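Local coordinates for N-acetyltransferase domain-containing protein (Xanthomonas campestris pv. campestris, PDB 2OZH), which probably transfers an acyl group, most likely acetyl from acetyl-CoA as in other GNAT-family enzymes, to an acceptor that is not established, at residues G17-T22 against G54-F59. Sequence-based numbering, arbitrary orientation.
Sequences GLIHRT and GRQVAF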
loop_
_atom_site.group_PDB
_atom_site.type_symbol
_atom_site.label_atom_id
_atom_site.label_comp_id
_atom_site.label_asym_id
_atom_site.label_seq_id
_atom_site.Cartn_x
_atom_site.Cartn_y
_atom_site.Cartn_z
ATOM N N GLY A 17 0.219 -14.145 -18.361
ATOM C CA GLY A 17 0.261 -15.582 -18.106
ATOM C C GLY A 17 1.553 -15.992 -17.460
ATOM O O GLY A 17 1.570 -16.833 -16.551
ATOM N N LEU A 18 2.672 -15.457 -17.942
ATOM C CA LEU A 18 3.956 -15.746 -17.298
ATOM C C LEU A 18 3.961 -15.306 -15.839
ATOM O O LEU A 18 4.479 -16.019 -14.962
ATOM C CB LEU A 18 5.093 -15.033 -18.049
ATOM C CG LEU A 18 6.472 -15.106 -17.392
ATOM C CD1 LEU A 18 7.097 -16.449 -17.505
ATOM C CD2 LEU A 18 7.386 -14.014 -17.926
ATOM N N ILE A 19 3.457 -14.107 -15.565
ATOM C CA ILE A 19 3.455 -13.597 -14.225
ATOM C C ILE A 19 2.574 -14.480 -13.354
ATOM O O ILE A 19 2.921 -14.802 -12.227
ATOM C CB ILE A 19 2.980 -12.123 -14.207
ATOM C CG1 ILE A 19 3.966 -11.221 -14.928
ATOM C CG2 ILE A 19 2.741 -11.648 -12.777
ATOM C CD1 ILE A 19 3.338 -9.892 -15.306
ATOM N N HIS A 20 1.384 -14.805 -13.827
ATOM C CA HIS A 20 0.484 -15.677 -13.103
ATOM C C HIS A 20 1.120 -17.022 -12.787
ATOM O O HIS A 20 1.084 -17.485 -11.639
ATOM C CB HIS A 20 -0.798 -15.872 -13.914
ATOM C CG HIS A 20 -1.763 -16.864 -13.346
ATOM N ND1 HIS A 20 -2.505 -17.685 -14.168
ATOM C CD2 HIS A 20 -2.107 -17.166 -12.074
ATOM C CE1 HIS A 20 -3.257 -18.472 -13.403
ATOM N NE2 HIS A 20 -3.061 -18.154 -12.131
ATOM N N ARG A 21 1.691 -17.679 -13.779
ATOM C CA ARG A 21 2.309 -18.985 -13.533
ATOM C C ARG A 21 3.434 -18.875 -12.522
ATOM O O ARG A 21 3.566 -19.696 -11.623
ATOM C CB ARG A 21 2.824 -19.577 -14.860
ATOM C CG ARG A 21 1.713 -19.954 -15.845
ATOM C CD ARG A 21 2.220 -20.072 -17.369
ATOM N NE ARG A 21 1.032 -20.067 -18.217
ATOM C CZ ARG A 21 0.754 -19.259 -19.198
ATOM N NH1 ARG A 21 1.656 -18.387 -19.684
ATOM N NH2 ARG A 21 -0.466 -19.283 -19.697
ATOM N N THR A 22 4.268 -17.855 -12.687
ATOM C CA THR A 22 5.425 -17.657 -11.806
ATOM C C THR A 22 4.986 -17.427 -10.381
ATOM O O THR A 22 5.471 -18.078 -9.443
ATOM C CB THR A 22 6.294 -16.509 -12.312
ATOM O OG1 THR A 22 6.855 -16.839 -13.596
ATOM C CG2 THR A 22 7.422 -16.191 -11.321
ATOM N N GLY A 54 12.105 -9.710 -26.732
ATOM C CA GLY A 54 10.698 -9.925 -26.947
ATOM C C GLY A 54 9.965 -10.716 -25.897
ATOM O O GLY A 54 8.778 -11.008 -26.048
ATOM N N ARG A 55 10.702 -11.147 -24.852
ATOM C CA ARG A 55 10.156 -11.968 -23.801
ATOM C C ARG A 55 10.323 -11.246 -22.467
ATOM O O ARG A 55 11.348 -10.610 -22.240
ATOM C CB ARG A 55 10.921 -13.286 -23.704
ATOM C CG ARG A 55 10.426 -14.415 -24.607
ATOM C CD ARG A 55 10.485 -14.161 -26.044
ATOM N NE ARG A 55 11.798 -13.854 -26.616
ATOM C CZ ARG A 55 12.698 -14.727 -27.071
ATOM N NH1 ARG A 55 12.471 -16.040 -27.038
ATOM N NH2 ARG A 55 13.783 -14.261 -27.646
ATOM N N GLN A 56 9.346 -11.408 -21.589
ATOM C CA GLN A 56 9.478 -10.890 -20.223
ATOM C C GLN A 56 10.382 -11.825 -19.421
ATOM O O GLN A 56 10.221 -13.038 -19.433
ATOM C CB GLN A 56 8.130 -10.763 -19.560
ATOM C CG GLN A 56 8.233 -10.024 -18.217
ATOM C CD GLN A 56 6.947 -9.653 -17.594
ATOM O OE1 GLN A 56 5.889 -9.736 -18.201
ATOM N NE2 GLN A 56 7.032 -9.143 -16.352
ATOM N N VAL A 57 11.319 -11.206 -18.697
ATOM C CA VAL A 57 12.294 -11.925 -17.879
ATOM C C VAL A 57 12.249 -11.538 -16.405
ATOM O O VAL A 57 12.853 -12.235 -15.583
ATOM C CB VAL A 57 13.724 -11.704 -18.398
ATOM C CG1 VAL A 57 13.816 -12.197 -19.864
ATOM C CG2 VAL A 57 14.186 -10.294 -18.268
ATOM N N ALA A 58 11.568 -10.447 -16.045
ATOM C CA ALA A 58 11.608 -9.977 -14.655
ATOM C C ALA A 58 10.400 -9.110 -14.404
ATOM O O ALA A 58 9.760 -8.613 -15.340
ATOM C CB ALA A 58 12.883 -9.189 -14.393
ATOM N N PHE A 59 10.090 -8.886 -13.120
ATOM C CA PHE A 59 8.913 -8.141 -12.712
ATOM C C PHE A 59 9.121 -7.558 -11.328
ATOM O O PHE A 59 9.817 -8.134 -10.501
ATOM C CB PHE A 59 7.735 -9.128 -12.617
ATOM C CG PHE A 59 6.357 -8.509 -12.401
ATOM C CD1 PHE A 59 5.823 -7.610 -13.306
ATOM C CD2 PHE A 59 5.600 -8.844 -11.299
ATOM C CE1 PHE A 59 4.554 -7.080 -13.120
ATOM C CE2 PHE A 59 4.353 -8.350 -11.123
ATOM C CZ PHE A 59 3.800 -7.492 -12.027
#
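Ile19 and Phe59 meet because of their first torsions: CG1 of Ile19 stands anti to its carbonyl carbon, carrying CD1 out toward the strand, while the Phe59 ring swings anti to its own backbone N (chi1 -171°) and turns a face to the helix. The methyl CD1 of Ile19 sits 4.0 Å from the centroid of the Phe59 ring and 22° off its normal, which meets the geometry of a CH-pi contact displaced toward the rim, nearest CE1. The second branch meets the same face further out, CG2 of Ile19 lying 4.0 Å from CE2 of Phe59. Gln56, extended beyond CG, crosses Ile19 at about a right angle and lays its amide beside the CG1-CD1 branch, OE1 lying 3.9 Å from CD1 of Ile19. That amide is fixed at both ends: NE2 of Gln56 donates to Ala58 O at 3.0 Å, nearly straight at 164° and almost within the amide plane, though from above the carbonyl plane, while OE1 accepts from the backbone N of Asp15. Both polar atoms of this buried side chain thus have a hydrogen-bond partner, which fixes the rotation of the amide. In fold terms, the pairing seats helix 16-26, the first helix of this GNAT domain, against strand 55-64 of the central mixed sheet, their local axes 9.9 Å apart at closest approach. The strand is interrupted by a classic beta bulge, in which Val57 and Ala58 together pair with Gly50 of the adjoining strand 46-52; both point away from the helix between inward-facing Gln56 and Phe59. Earlier on the helix, Leu18 packs against Gln56: its CD2 lies 3.7 Å from CB of Gln56 and 3.4 Å from the backbone O of Gln56. Ile19 also touches Val38 and Ile42 of helix 35-43.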